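Local coordinates for urocanate hydratase (Paenibacillus sp. Soil724D2, PDB 7NED), which probably catalyses the NAD+-dependent hydration of thiourocanate during bacterial ergothioneine breakdown, and binds urocanate together with NAD+, at residues Asp191-Arg196 and Gln203-Ser208; Leu214-Ala219 and Val226-Thr231; Tyr140-Ser145 and Phe311-Asn316. All blocks are in the same frame, centred on the assembly; numbering follows the deposited sequence.

Contact 1 (Asp191-Arg196 and Gln203-Ser208); sequences DRVDRR and QRKTRS. With NAD (nicotinamide-adenine-dinucleotide), chain C.
Lys205, on the edge strand 204-206, reaches across to Asp194 and Val193 of helix 190-198, joining helix and strand within a beta-alpha-beta crossover of the Rossmann-like domain. NZ of Lys205 donates to Asp194 OD1 over 2.7 Å, a salt bridge that meets the carboxylate on its syn side, 15° out of its plane. The lysine stem is also used: Val193 CG1 packs on Lys205 CB at 3.5 Å. Beyond CG the lysine chain is extended, and this carries the ammonium past the valine to the acid. Glu190 forms a second salt bridge with the same NZ, which is thus held by two carboxylates.

Just before Val193 in the same helix, Arg192 reaches NAD. Its NH2 makes a weak hydrogen bond to NAD O2A (3.0 Å, 133°), while NAD O3B lies 3.2 Å above one face of the guanidinium, toward its rim. A bend at chi2 brings the group to the adenosine ribose. Glu34 pairs with both Arg192 and Arg196, and probably helps position the first. A leucine in place of Arg192 would probably strip NAD O2A of this charged donor and cost Glu34 one of its two arginine mates. Past the strand, an ST turn closes the segment: Ser208 N donates to Thr206 OG1 at 3.0 Å, nearly straight at 169°.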
loop_
_atom_site.group_PDB
_atom_site.type_symbol
_atom_site.label_atom_id
_atom_site.label_comp_id
_atom_site.label_asym_id
_atom_site.label_seq_id
_atom_site.Cartn_x
_atom_site.Cartn_y
_atom_site.Cartn_z
ATOM N N ASP A 191 -13.997 19.482 30.038
ATOM C CA ASP A 191 -14.605 19.931 28.802
ATOM C C ASP A 191 -15.252 18.750 28.040
ATOM O O ASP A 191 -16.361 18.836 27.626
ATOM N N ARG A 192 -14.517 17.654 27.917
ATOM C CA ARG A 192 -15.042 16.499 27.264
ATOM C C ARG A 192 -16.181 15.911 28.063
ATOM O O ARG A 192 -17.130 15.545 27.474
ATOM C CB ARG A 192 -14.013 15.446 26.956
ATOM C CG ARG A 192 -12.813 15.942 26.228
ATOM C CD ARG A 192 -12.841 15.718 24.746
ATOM N NE ARG A 192 -11.513 16.010 24.255
ATOM C CZ ARG A 192 -10.920 15.524 23.168
ATOM N NH1 ARG A 192 -9.703 15.957 22.883
ATOM N NH2 ARG A 192 -11.490 14.676 22.360
ATOM N N VAL A 193 -16.040 15.797 29.371
ATOM C CA VAL A 193 -17.166 15.266 30.156
ATOM C C VAL A 193 -18.444 16.065 29.881
ATOM O O VAL A 193 -19.521 15.494 29.646
ATOM C CB VAL A 193 -16.836 15.232 31.659
ATOM C CG1 VAL A 193 -18.056 14.775 32.401
ATOM C CG2 VAL A 193 -15.699 14.263 31.954
ATOM N N ASP A 194 -18.343 17.400 29.896
ATOM C CA ASP A 194 -19.520 18.251 29.703
ATOM C C ASP A 194 -20.111 18.070 28.307
ATOM O O ASP A 194 -21.336 18.014 28.134
ATOM C CB ASP A 194 -19.138 19.717 29.899
ATOM C CG ASP A 194 -19.089 20.102 31.341
ATOM O OD1 ASP A 194 -19.973 19.653 32.090
ATOM O OD2 ASP A 194 -18.161 20.857 31.720
ATOM N N ARG A 195 -19.257 18.045 27.288
ATOM C CA ARG A 195 -19.737 17.812 25.930
ATOM C C ARG A 195 -20.614 16.566 25.863
ATOM O O ARG A 195 -21.691 16.579 25.261
ATOM C CB ARG A 195 -18.541 17.711 24.968
ATOM C CG ARG A 195 -18.940 17.599 23.507
ATOM C CD ARG A 195 -19.807 18.784 23.133
ATOM N NE ARG A 195 -20.287 18.763 21.752
ATOM C CZ ARG A 195 -20.892 19.795 21.167
ATOM N NH1 ARG A 195 -21.307 19.703 19.906
ATOM N NH2 ARG A 195 -21.098 20.916 21.856
ATOM N N ARG A 196 -20.176 15.471 26.480
ATOM C CA ARG A 196 -20.970 14.254 26.367
ATOM C C ARG A 196 -22.245 14.369 27.185
ATOM O O ARG A 196 -23.297 13.853 26.789
ATOM C CB ARG A 196 -20.163 13.040 26.805
ATOM C CG ARG A 196 -18.847 12.830 26.013
ATOM C CD ARG A 196 -18.999 13.039 24.528
ATOM N NE ARG A 196 -17.681 13.312 23.980
ATOM C CZ ARG A 196 -17.408 14.079 22.928
ATOM N NH1 ARG A 196 -16.143 14.279 22.603
ATOM N NH2 ARG A 196 -18.369 14.622 22.190
ATOM N N GLN A 203 -25.055 10.304 30.987
ATOM C CA GLN A 203 -26.202 10.616 31.849
ATOM C C GLN A 203 -25.822 11.483 33.037
ATOM O O GLN A 203 -26.562 12.417 33.383
ATOM C CB GLN A 203 -26.844 9.330 32.357
ATOM C CG GLN A 203 -27.766 8.686 31.325
ATOM C CD GLN A 203 -28.240 7.305 31.744
ATOM O OE1 GLN A 203 -27.915 6.837 32.839
ATOM N NE2 GLN A 203 -29.017 6.641 30.869
ATOM N N ARG A 204 -24.706 11.166 33.693
ATOM C CA ARG A 204 -24.294 11.823 34.924
ATOM C C ARG A 204 -22.802 12.117 34.883
ATOM O O ARG A 204 -22.047 11.423 34.205
ATOM C CB ARG A 204 -24.558 10.963 36.169
ATOM C CG ARG A 204 -26.002 10.641 36.384
ATOM C CD ARG A 204 -26.193 9.799 37.635
ATOM N NE ARG A 204 -27.561 9.319 37.720
ATOM C CZ ARG A 204 -27.988 8.395 38.577
ATOM N NH1 ARG A 204 -27.168 7.857 39.482
ATOM N NH2 ARG A 204 -29.242 8.012 38.523
ATOM N N LYS A 205 -22.372 13.137 35.640
ATOM C CA LYS A 205 -20.951 13.454 35.774
ATOM C C LYS A 205 -20.642 13.763 37.233
ATOM O O LYS A 205 -21.515 14.144 38.010
ATOM C CB LYS A 205 -20.538 14.642 34.896
ATOM C CG LYS A 205 -20.982 15.989 35.487
ATOM C CD LYS A 205 -20.483 17.194 34.667
ATOM C CE LYS A 205 -20.349 18.454 35.529
ATOM N NZ LYS A 205 -19.714 19.602 34.806
ATOM N N THR A 206 -19.384 13.582 37.603
ATOM C CA THR A 206 -18.959 13.910 38.947
ATOM C C THR A 206 -17.450 14.064 38.929
ATOM O O THR A 206 -16.771 13.581 38.011
ATOM C CB THR A 206 -19.378 12.825 39.931
ATOM O OG1 THR A 206 -18.934 13.173 41.244
ATOM C CG2 THR A 206 -18.739 11.466 39.516
ATOM N N ARG A 207 -16.922 14.747 39.949
ATOM C CA ARG A 207 -15.477 14.770 40.167
ATOM C C ARG A 207 -15.063 13.869 41.316
ATOM O O ARG A 207 -13.868 13.731 41.593
ATOM C CB ARG A 207 -14.983 16.199 40.402
ATOM C CG ARG A 207 -15.094 17.066 39.157
ATOM C CD ARG A 207 -14.649 18.474 39.423
ATOM N NE ARG A 207 -15.029 19.400 38.357
ATOM C CZ ARG A 207 -14.162 19.952 37.512
ATOM N NH1 ARG A 207 -12.868 19.668 37.610
ATOM N NH2 ARG A 207 -14.592 20.788 36.576
ATOM N N SER A 208 -16.016 13.195 41.941
ATOM C CA SER A 208 -15.745 12.358 43.098
ATOM C C SER A 208 -15.873 10.886 42.727
ATOM O O SER A 208 -16.942 10.449 42.292
ATOM C CB SER A 208 -16.722 12.714 44.219
ATOM O OG SER A 208 -16.722 11.678 45.145
HETATM P PA NAD C . -9.684 11.441 21.218
HETATM O O1A NAD C . -8.215 11.827 21.368
HETATM O O2A NAD C . -10.751 12.293 20.659
HETATM O O5B NAD C . -10.170 11.305 22.836
HETATM C C5B NAD C . -9.262 10.682 23.652
HETATM C C4B NAD C . -9.812 10.977 25.124
HETATM O O4B NAD C . -8.989 10.446 26.125
HETATM C C3B NAD C . -9.749 12.535 25.226
HETATM O O3B NAD C . -10.949 13.021 25.665
HETATM C C2B NAD C . -8.631 12.757 26.291
HETATM O O2B NAD C . -8.902 13.801 27.153
HETATM C C1B NAD C . -8.820 11.484 27.110
HETATM N N9A NAD C . -7.636 11.060 27.859
HETATM C C8A NAD C . -6.295 11.104 27.495
HETATM N N7A NAD C . -5.493 10.638 28.420
HETATM C C5A NAD C . -6.340 10.236 29.444
HETATM C C6A NAD C . -6.102 9.666 30.715
HETATM N N6A NAD C . -4.850 9.375 31.135
HETATM N N1A NAD C . -7.151 9.372 31.534
HETATM C C2A NAD C . -8.379 9.713 31.069
HETATM N N3A NAD C . -8.754 10.255 29.900
HETATM C C4A NAD C . -7.693 10.510 29.105
HETATM O O3 NAD C . -9.500 9.970 20.710
HETATM P PN NAD C . -10.745 9.170 20.117
HETATM O O1N NAD C . -11.233 9.430 18.722
HETATM O O2N NAD C . -11.720 8.946 21.253
HETATM O O5D NAD C . -10.129 7.573 19.917
HETATM C C5D NAD C . -9.586 7.015 21.126
HETATM C C4D NAD C . -8.938 5.698 20.798
HETATM O O4D NAD C . -9.796 4.884 20.021
HETATM C C3D NAD C . -7.744 6.121 19.793
HETATM O O3D NAD C . -6.551 5.400 20.082
HETATM C C2D NAD C . -8.275 5.687 18.378
HETATM O O2D NAD C . -7.334 5.205 17.510
HETATM C C1D NAD C . -8.951 4.421 18.995
HETATM N N1N NAD C . -9.727 3.553 18.099
HETATM C C2N NAD C . -8.897 2.872 17.231
HETATM C C3N NAD C . -9.406 1.941 16.339
HETATM C C7N NAD C . -8.403 1.289 15.378
HETATM O O7N NAD C . -8.561 0.182 14.863
HETATM N N7N NAD C . -7.291 2.035 15.024
HETATM C C4N NAD C . -10.789 1.715 16.385
HETATM C C5N NAD C . -11.585 2.414 17.291
HETATM C C6N NAD C . -11.031 3.346 18.186
#

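Contact 2 (Leu214-Ala219 and Val226-Thr231); sequences LWIEEA and VSVGLT
Ala219 and Val226 bring the backbones together, their CA atoms 6.3 Å apart, where helix segment 214-219 and strand 226-231 run antiparallel with axes 8.9 Å apart at 172°. That geometry is the second half of a beta-alpha-beta unit of the Rossmann-like domain, in which helix 209-222 returns along the sheet face and the chain re-enters as the strand beside 204-206. The side chains that meet are apolar, and the strand's share is carried by two valines, Val226 and Val228, both directed at the helix. Val226 has CG1 placed between its backbone N and carbonyl carbon (chi1 75°), which presents that methyl to the helix, where it meets Ala219 CB at 3.6 Å. The small alanine lets strand and helix approach closely here. Ile216 brings its terminal methyl between the valines: CD1 lies 4.0 Å from Val226 CG1 and touches Val228 CG2 as well.

Trp215 meets the strand differently, its side chain crossing that of Val228 at about a right angle. The indole offers its edge rather than a face, and the valine methyl lies in the ring plane. Arg204 of the neighbouring strand makes a cation-pi contact with the same indole, and Thr206 touches it too. On the other side of the strand, Ser227 faces Pro173 and Thr177 of helix 172-178. At the edge of the indole, Trp215 CE3 stands 3.8 Å from Val228 CG1.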
loop_
_atom_site.group_PDB
_atom_site.type_symbol
_atom_site.label_atom_id
_atom_site.label_comp_id
_atom_site.label_asym_id
_atom_site.label_seq_id
_atom_site.Cartn_x
_atom_site.Cartn_y
_atom_site.Cartn_z
ATOM N N LEU A 214 -20.903 5.101 44.230
ATOM C CA LEU A 214 -22.224 5.015 44.843
ATOM C C LEU A 214 -23.309 4.912 43.777
ATOM O O LEU A 214 -24.202 4.060 43.863
ATOM C CB LEU A 214 -22.470 6.229 45.745
ATOM C CG LEU A 214 -23.904 6.397 46.226
ATOM C CD1 LEU A 214 -24.213 5.269 47.208
ATOM C CD2 LEU A 214 -24.122 7.759 46.884
ATOM N N TRP A 215 -23.253 5.789 42.765
ATOM C CA TRP A 215 -24.178 5.703 41.632
ATOM C C TRP A 215 -24.096 4.351 40.914
ATOM O O TRP A 215 -25.125 3.753 40.558
ATOM C CB TRP A 215 -23.879 6.845 40.663
ATOM C CG TRP A 215 -24.281 8.180 41.164
ATOM C CD1 TRP A 215 -25.070 8.452 42.246
ATOM C CD2 TRP A 215 -23.867 9.451 40.636
ATOM N NE1 TRP A 215 -25.207 9.819 42.398
ATOM C CE2 TRP A 215 -24.469 10.452 41.429
ATOM C CE3 TRP A 215 -23.032 9.834 39.575
ATOM C CZ2 TRP A 215 -24.280 11.814 41.186
ATOM C CZ3 TRP A 215 -22.845 11.188 39.322
ATOM C CH2 TRP A 215 -23.466 12.169 40.130
ATOM N N ILE A 216 -22.887 3.864 40.657
ATOM C CA ILE A 216 -22.755 2.571 39.995
ATOM C C ILE A 216 -23.366 1.486 40.865
ATOM O O ILE A 216 -24.062 0.590 40.383
ATOM C CB ILE A 216 -21.280 2.252 39.697
ATOM C CG1 ILE A 216 -20.675 3.241 38.673
ATOM C CG2 ILE A 216 -21.185 0.783 39.275
ATOM C CD1 ILE A 216 -21.286 3.213 37.262
ATOM N N GLU A 217 -23.118 1.551 42.169
ATOM C CA GLU A 217 -23.631 0.507 43.052
ATOM C C GLU A 217 -25.161 0.483 43.062
ATOM O O GLU A 217 -25.779 -0.584 42.943
ATOM C CB GLU A 217 -23.082 0.714 44.459
ATOM C CG GLU A 217 -23.436 -0.429 45.360
ATOM C CD GLU A 217 -22.701 -0.382 46.671
ATOM O OE1 GLU A 217 -22.635 -1.453 47.301
ATOM O OE2 GLU A 217 -22.204 0.703 47.066
ATOM N N GLU A 218 -25.785 1.650 43.207
ATOM C CA GLU A 218 -27.239 1.723 43.174
ATOM C C GLU A 218 -27.805 1.137 41.894
ATOM O O GLU A 218 -28.835 0.452 41.922
ATOM C CB GLU A 218 -27.688 3.165 43.319
ATOM C CG GLU A 218 -29.136 3.299 43.672
ATOM C CD GLU A 218 -29.477 4.712 44.050
ATOM O OE1 GLU A 218 -28.997 5.633 43.325
ATOM O OE2 GLU A 218 -30.252 4.892 45.032
ATOM N N ALA A 219 -27.187 1.445 40.754
ATOM C CA ALA A 219 -27.675 0.918 39.483
ATOM C C ALA A 219 -27.496 -0.596 39.409
ATOM O O ALA A 219 -28.438 -1.334 39.076
ATOM C CB ALA A 219 -26.949 1.619 38.317
ATOM N N VAL A 226 -26.856 2.919 33.950
ATOM C CA VAL A 226 -26.457 4.289 34.242
ATOM C C VAL A 226 -25.123 4.516 33.563
ATOM O O VAL A 226 -24.331 3.589 33.422
ATOM C CB VAL A 226 -26.346 4.537 35.766
ATOM C CG1 VAL A 226 -25.066 3.872 36.287
ATOM C CG2 VAL A 226 -26.435 6.040 36.099
ATOM N N SER A 227 -24.874 5.753 33.149
ATOM C CA SER A 227 -23.552 6.164 32.680
ATOM C C SER A 227 -23.044 7.307 33.541
ATOM O O SER A 227 -23.752 8.293 33.780
ATOM C CB SER A 227 -23.530 6.560 31.202
ATOM O OG SER A 227 -24.464 7.566 30.864
ATOM N N VAL A 228 -21.815 7.162 34.011
ATOM C CA VAL A 228 -21.205 8.163 34.867
ATOM C C VAL A 228 -19.875 8.565 34.259
ATOM O O VAL A 228 -19.025 7.714 33.992
ATOM C CB VAL A 228 -20.997 7.634 36.290
ATOM C CG1 VAL A 228 -20.389 8.730 37.140
ATOM C CG2 VAL A 228 -22.322 7.114 36.857
ATOM N N GLY A 229 -19.690 9.874 34.043
ATOM C CA GLY A 229 -18.414 10.405 33.644
ATOM C C GLY A 229 -17.709 10.929 34.879
ATOM O O GLY A 229 -18.222 11.807 35.576
ATOM N N LEU A 230 -16.552 10.363 35.162
ATOM C CA LEU A 230 -15.728 10.767 36.291
ATOM C C LEU A 230 -14.536 11.553 35.778
ATOM O O LEU A 230 -13.723 11.018 35.013
ATOM C CB LEU A 230 -15.261 9.544 37.070
ATOM C CG LEU A 230 -14.309 9.801 38.230
ATOM C CD1 LEU A 230 -14.951 10.721 39.265
ATOM C CD2 LEU A 230 -13.824 8.468 38.807
ATOM N N THR A 231 -14.414 12.812 36.213
ATOM C CA THR A 231 -13.254 13.607 35.842
ATOM C C THR A 231 -12.032 13.122 36.602
ATOM O O THR A 231 -11.986 13.198 37.839
ATOM C CB THR A 231 -13.506 15.075 36.131
ATOM O OG1 THR A 231 -14.598 15.507 35.326
ATOM C CG2 THR A 231 -12.295 15.894 35.743
#

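Contact 3 (Tyr140-Ser145 and Phe311-Asn316); sequences YEIFQS and FDNGNN. With NAD (nicotinamide-adenine-dinucleotide), chain C.
Phe311 presents the far end of its ring to helix 133-150, where Ile142 and Phe143 receive it. CG2 of Ile142 approaches obliquely and comes within 3.6 Å of Phe311 CZ. The side chains of Phe143 and Phe311 cross at about a right angle; CE1 of Phe143 lies near the plane of the Phe311 ring, at the edge, 4.2 Å from Phe311 CZ. Phe311 is set for this by a first torsion that puts CG between backbone N and carbonyl carbon (chi1 69°), aiming the ring from strand 309-312 at the helix. The other branch of the isoleucine goes elsewhere: Ile142 CD1 packs on Asn313 OD1 at 3.6 Å. That amide oxygen also lies in the plane of the Phe311 ring, at its edge. Phe335 of helix 335-344 touches both Ile142 and Phe311, and Ala175 of helix 172-178 packs on Phe143, so the cluster is buried between helices 133-150, 172-178 and 335-344.

Just past Phe311 the chain turns toward the cofactor. Asp312 OD1 accepts from Gly314 N (2.7 Å), nearly along the C-O bond, and from Asn315 N (3.3 Å) with its syn lone pair; the first bond closes an Asx turn, and the two together form an Asx motif. OD2 pairs with Arg318. Gly314, at positive phi, and Asn315 belong to the NAD pocket, and Asn315 CB lies 3.2 Å from NAD O3D. The chemistry is therefore divided: hydrocarbon packing seats Phe311 on the helix, while a carboxylate gripping two backbone N-H groups shapes the loop that meets the nicotinamide ribose.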
loop_
_atom_site.group_PDB
_atom_site.type_symbol
_atom_site.label_atom_id
_atom_site.label_comp_id
_atom_site.label_asym_id
_atom_site.label_seq_id
_atom_site.Cartn_x
_atom_site.Cartn_y
_atom_site.Cartn_z
ATOM N N TYR A 140 -21.300 -1.400 21.213
ATOM C CA TYR A 140 -22.464 -2.091 21.736
ATOM C C TYR A 140 -22.401 -3.592 21.409
ATOM O O TYR A 140 -22.680 -4.442 22.274
ATOM C CB TYR A 140 -23.706 -1.390 21.186
ATOM C CG TYR A 140 -25.011 -2.112 21.399
ATOM C CD1 TYR A 140 -25.553 -2.903 20.411
ATOM C CD2 TYR A 140 -25.698 -1.997 22.615
ATOM C CE1 TYR A 140 -26.762 -3.572 20.612
ATOM C CE2 TYR A 140 -26.890 -2.659 22.822
ATOM C CZ TYR A 140 -27.422 -3.432 21.819
ATOM O OH TYR A 140 -28.607 -4.093 22.011
ATOM N N GLU A 141 -21.984 -3.939 20.186
ATOM C CA GLU A 141 -21.836 -5.354 19.828
ATOM C C GLU A 141 -20.718 -6.023 20.627
ATOM O O GLU A 141 -20.800 -7.216 20.933
ATOM C CB GLU A 141 -21.551 -5.512 18.323
ATOM C CG GLU A 141 -22.727 -5.205 17.348
ATOM C CD GLU A 141 -24.055 -5.899 17.709
ATOM O OE1 GLU A 141 -25.142 -5.241 17.573
ATOM O OE2 GLU A 141 -24.001 -7.082 18.135
ATOM N N ILE A 142 -19.658 -5.287 20.964
ATOM C CA ILE A 142 -18.659 -5.844 21.885
ATOM C C ILE A 142 -19.298 -6.157 23.230
ATOM O O ILE A 142 -19.121 -7.253 23.782
ATOM C CB ILE A 142 -17.463 -4.888 22.063
ATOM C CG1 ILE A 142 -16.672 -4.739 20.769
ATOM C CG2 ILE A 142 -16.563 -5.383 23.213
ATOM C CD1 ILE A 142 -15.703 -3.543 20.781
ATOM N N PHE A 143 -19.993 -5.165 23.810
ATOM C CA PHE A 143 -20.627 -5.382 25.109
ATOM C C PHE A 143 -21.632 -6.532 25.045
ATOM O O PHE A 143 -21.673 -7.378 25.953
ATOM C CB PHE A 143 -21.302 -4.098 25.589
ATOM C CG PHE A 143 -20.332 -2.995 25.960
ATOM C CD1 PHE A 143 -19.014 -3.279 26.270
ATOM C CD2 PHE A 143 -20.749 -1.680 26.011
ATOM C CE1 PHE A 143 -18.117 -2.250 26.613
ATOM C CE2 PHE A 143 -19.851 -0.649 26.352
ATOM C CZ PHE A 143 -18.535 -0.947 26.647
ATOM N N GLN A 144 -22.410 -6.625 23.953
ATOM C CA GLN A 144 -23.397 -7.706 23.856
ATOM C C GLN A 144 -22.737 -9.070 23.685
ATOM O O GLN A 144 -23.230 -10.068 24.230
ATOM C CB GLN A 144 -24.396 -7.463 22.724
ATOM C CG GLN A 144 -25.377 -6.300 23.014
ATOM C CD GLN A 144 -26.290 -6.535 24.227
ATOM O OE1 GLN A 144 -25.825 -6.634 25.369
ATOM N NE2 GLN A 144 -27.593 -6.586 23.985
ATOM N N SER A 145 -21.641 -9.139 22.917
ATOM C CA SER A 145 -20.886 -10.381 22.795
ATOM C C SER A 145 -20.359 -10.839 24.153
ATOM O O SER A 145 -20.474 -12.014 24.521
ATOM C CB SER A 145 -19.745 -10.187 21.785
ATOM O OG SER A 145 -18.946 -11.356 21.738
ATOM N N PHE A 311 -10.384 -6.085 28.209
ATOM C CA PHE A 311 -10.003 -6.145 26.804
ATOM C C PHE A 311 -9.503 -4.792 26.325
ATOM O O PHE A 311 -9.792 -3.742 26.900
ATOM C CB PHE A 311 -11.163 -6.650 25.914
ATOM C CG PHE A 311 -12.300 -5.679 25.797
ATOM C CD1 PHE A 311 -12.366 -4.785 24.728
ATOM C CD2 PHE A 311 -13.277 -5.626 26.772
ATOM C CE1 PHE A 311 -13.411 -3.871 24.616
ATOM C CE2 PHE A 311 -14.350 -4.722 26.681
ATOM C CZ PHE A 311 -14.417 -3.830 25.592
ATOM N N ASP A 312 -8.691 -4.869 25.270
ATOM C CA ASP A 312 -8.171 -3.717 24.549
ATOM C C ASP A 312 -9.198 -3.283 23.505
ATOM O O ASP A 312 -9.686 -4.107 22.713
ATOM C CB ASP A 312 -6.833 -4.137 23.910
ATOM C CG ASP A 312 -6.145 -3.035 23.122
ATOM O OD1 ASP A 312 -6.827 -2.157 22.559
ATOM O OD2 ASP A 312 -4.891 -3.107 23.028
ATOM N N ASN A 313 -9.549 -1.994 23.520
ATOM C CA ASN A 313 -10.617 -1.490 22.668
ATOM C C ASN A 313 -10.068 -0.845 21.399
ATOM O O ASN A 313 -10.705 0.035 20.808
ATOM C CB ASN A 313 -11.503 -0.518 23.453
ATOM C CG ASN A 313 -12.932 -0.479 22.955
ATOM O OD1 ASN A 313 -13.311 -1.170 22.001
ATOM N ND2 ASN A 313 -13.750 0.358 23.607
ATOM N N GLY A 314 -8.891 -1.290 20.976
ATOM C CA GLY A 314 -8.323 -0.934 19.701
ATOM C C GLY A 314 -7.552 0.358 19.754
ATOM O O GLY A 314 -7.686 1.169 18.855
ATOM N N ASN A 315 -6.768 0.597 20.797
ATOM C CA ASN A 315 -6.005 1.837 20.841
ATOM C C ASN A 315 -4.529 1.593 21.097
ATOM O O ASN A 315 -3.846 2.499 21.569
ATOM C CB ASN A 315 -6.576 2.797 21.880
ATOM C CG ASN A 315 -6.568 2.214 23.308
ATOM O OD1 ASN A 315 -6.285 1.025 23.499
ATOM N ND2 ASN A 315 -6.916 3.040 24.298
ATOM N N ASN A 316 -4.005 0.405 20.744
ATOM C CA ASN A 316 -2.607 0.056 21.065
ATOM C C ASN A 316 -2.229 0.268 22.510
ATOM O O ASN A 316 -1.055 0.488 22.808
ATOM C CB ASN A 316 -1.599 0.773 20.153
ATOM C CG ASN A 316 -1.404 0.084 18.810
ATOM O OD1 ASN A 316 -2.328 -0.321 18.115
ATOM N ND2 ASN A 316 -0.142 0.076 18.396
HETATM P PA NAD C . -9.684 11.441 21.218
HETATM O O1A NAD C . -8.215 11.827 21.368
HETATM O O2A NAD C . -10.751 12.293 20.659
HETATM O O5B NAD C . -10.170 11.305 22.836
HETATM C C5B NAD C . -9.262 10.682 23.652
HETATM C C4B NAD C . -9.812 10.977 25.124
HETATM O O4B NAD C . -8.989 10.446 26.125
HETATM C C3B NAD C . -9.749 12.535 25.226
HETATM O O3B NAD C . -10.949 13.021 25.665
HETATM C C2B NAD C . -8.631 12.757 26.291
HETATM O O2B NAD C . -8.902 13.801 27.153
HETATM C C1B NAD C . -8.820 11.484 27.110
HETATM N N9A NAD C . -7.636 11.060 27.859
HETATM C C8A NAD C . -6.295 11.104 27.495
HETATM N N7A NAD C . -5.493 10.638 28.420
HETATM C C5A NAD C . -6.340 10.236 29.444
HETATM C C6A NAD C . -6.102 9.666 30.715
HETATM N N6A NAD C . -4.850 9.375 31.135
HETATM N N1A NAD C . -7.151 9.372 31.534
HETATM C C2A NAD C . -8.379 9.713 31.069
HETATM N N3A NAD C . -8.754 10.255 29.900
HETATM C C4A NAD C . -7.693 10.510 29.105
HETATM O O3 NAD C . -9.500 9.970 20.710
HETATM P PN NAD C . -10.745 9.170 20.117
HETATM O O1N NAD C . -11.233 9.430 18.722
HETATM O O2N NAD C . -11.720 8.946 21.253
HETATM O O5D NAD C . -10.129 7.573 19.917
HETATM C C5D NAD C . -9.586 7.015 21.126
HETATM C C4D NAD C . -8.938 5.698 20.798
HETATM O O4D NAD C . -9.796 4.884 20.021
HETATM C C3D NAD C . -7.744 6.121 19.793
HETATM O O3D NAD C . -6.551 5.400 20.082
HETATM C C2D NAD C . -8.275 5.687 18.378
HETATM O O2D NAD C . -7.334 5.205 17.510
HETATM C C1D NAD C . -8.951 4.421 18.995
HETATM N N1N NAD C . -9.727 3.553 18.099
HETATM C C2N NAD C . -8.897 2.872 17.231
HETATM C C3N NAD C . -9.406 1.941 16.339
HETATM C C7N NAD C . -8.403 1.289 15.378
HETATM O O7N NAD C . -8.561 0.182 14.863
HETATM N N7N NAD C . -7.291 2.035 15.024
HETATM C C4N NAD C . -10.789 1.715 16.385
HETATM C C5N NAD C . -11.585 2.414 17.291
HETATM C C6N NAD C . -11.031 3.346 18.186
#

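In the fold
All three contacts belong to one parallel sheet of the Rossmann-like domain and show how such a sheet gathers helices and cofactor. Contacts 1 and 2 follow in series, their centres 11 Å apart, and touch directly because strands 204-206 and 226-231 are neighbours at one edge. Contact 3 spans both along the chain: its helix comes before them and strand 309-312, toward the other edge, after them. Its centre lies about 22 Å from contact 1 and 20 Å from contact 2. Contacts 1 and 3 touch different portions of NAD, the adenosine ribose and its phosphate in contact 1 and the nicotinamide ribose in contact 3, whereas contact 2 is framework packing away from the cofactor.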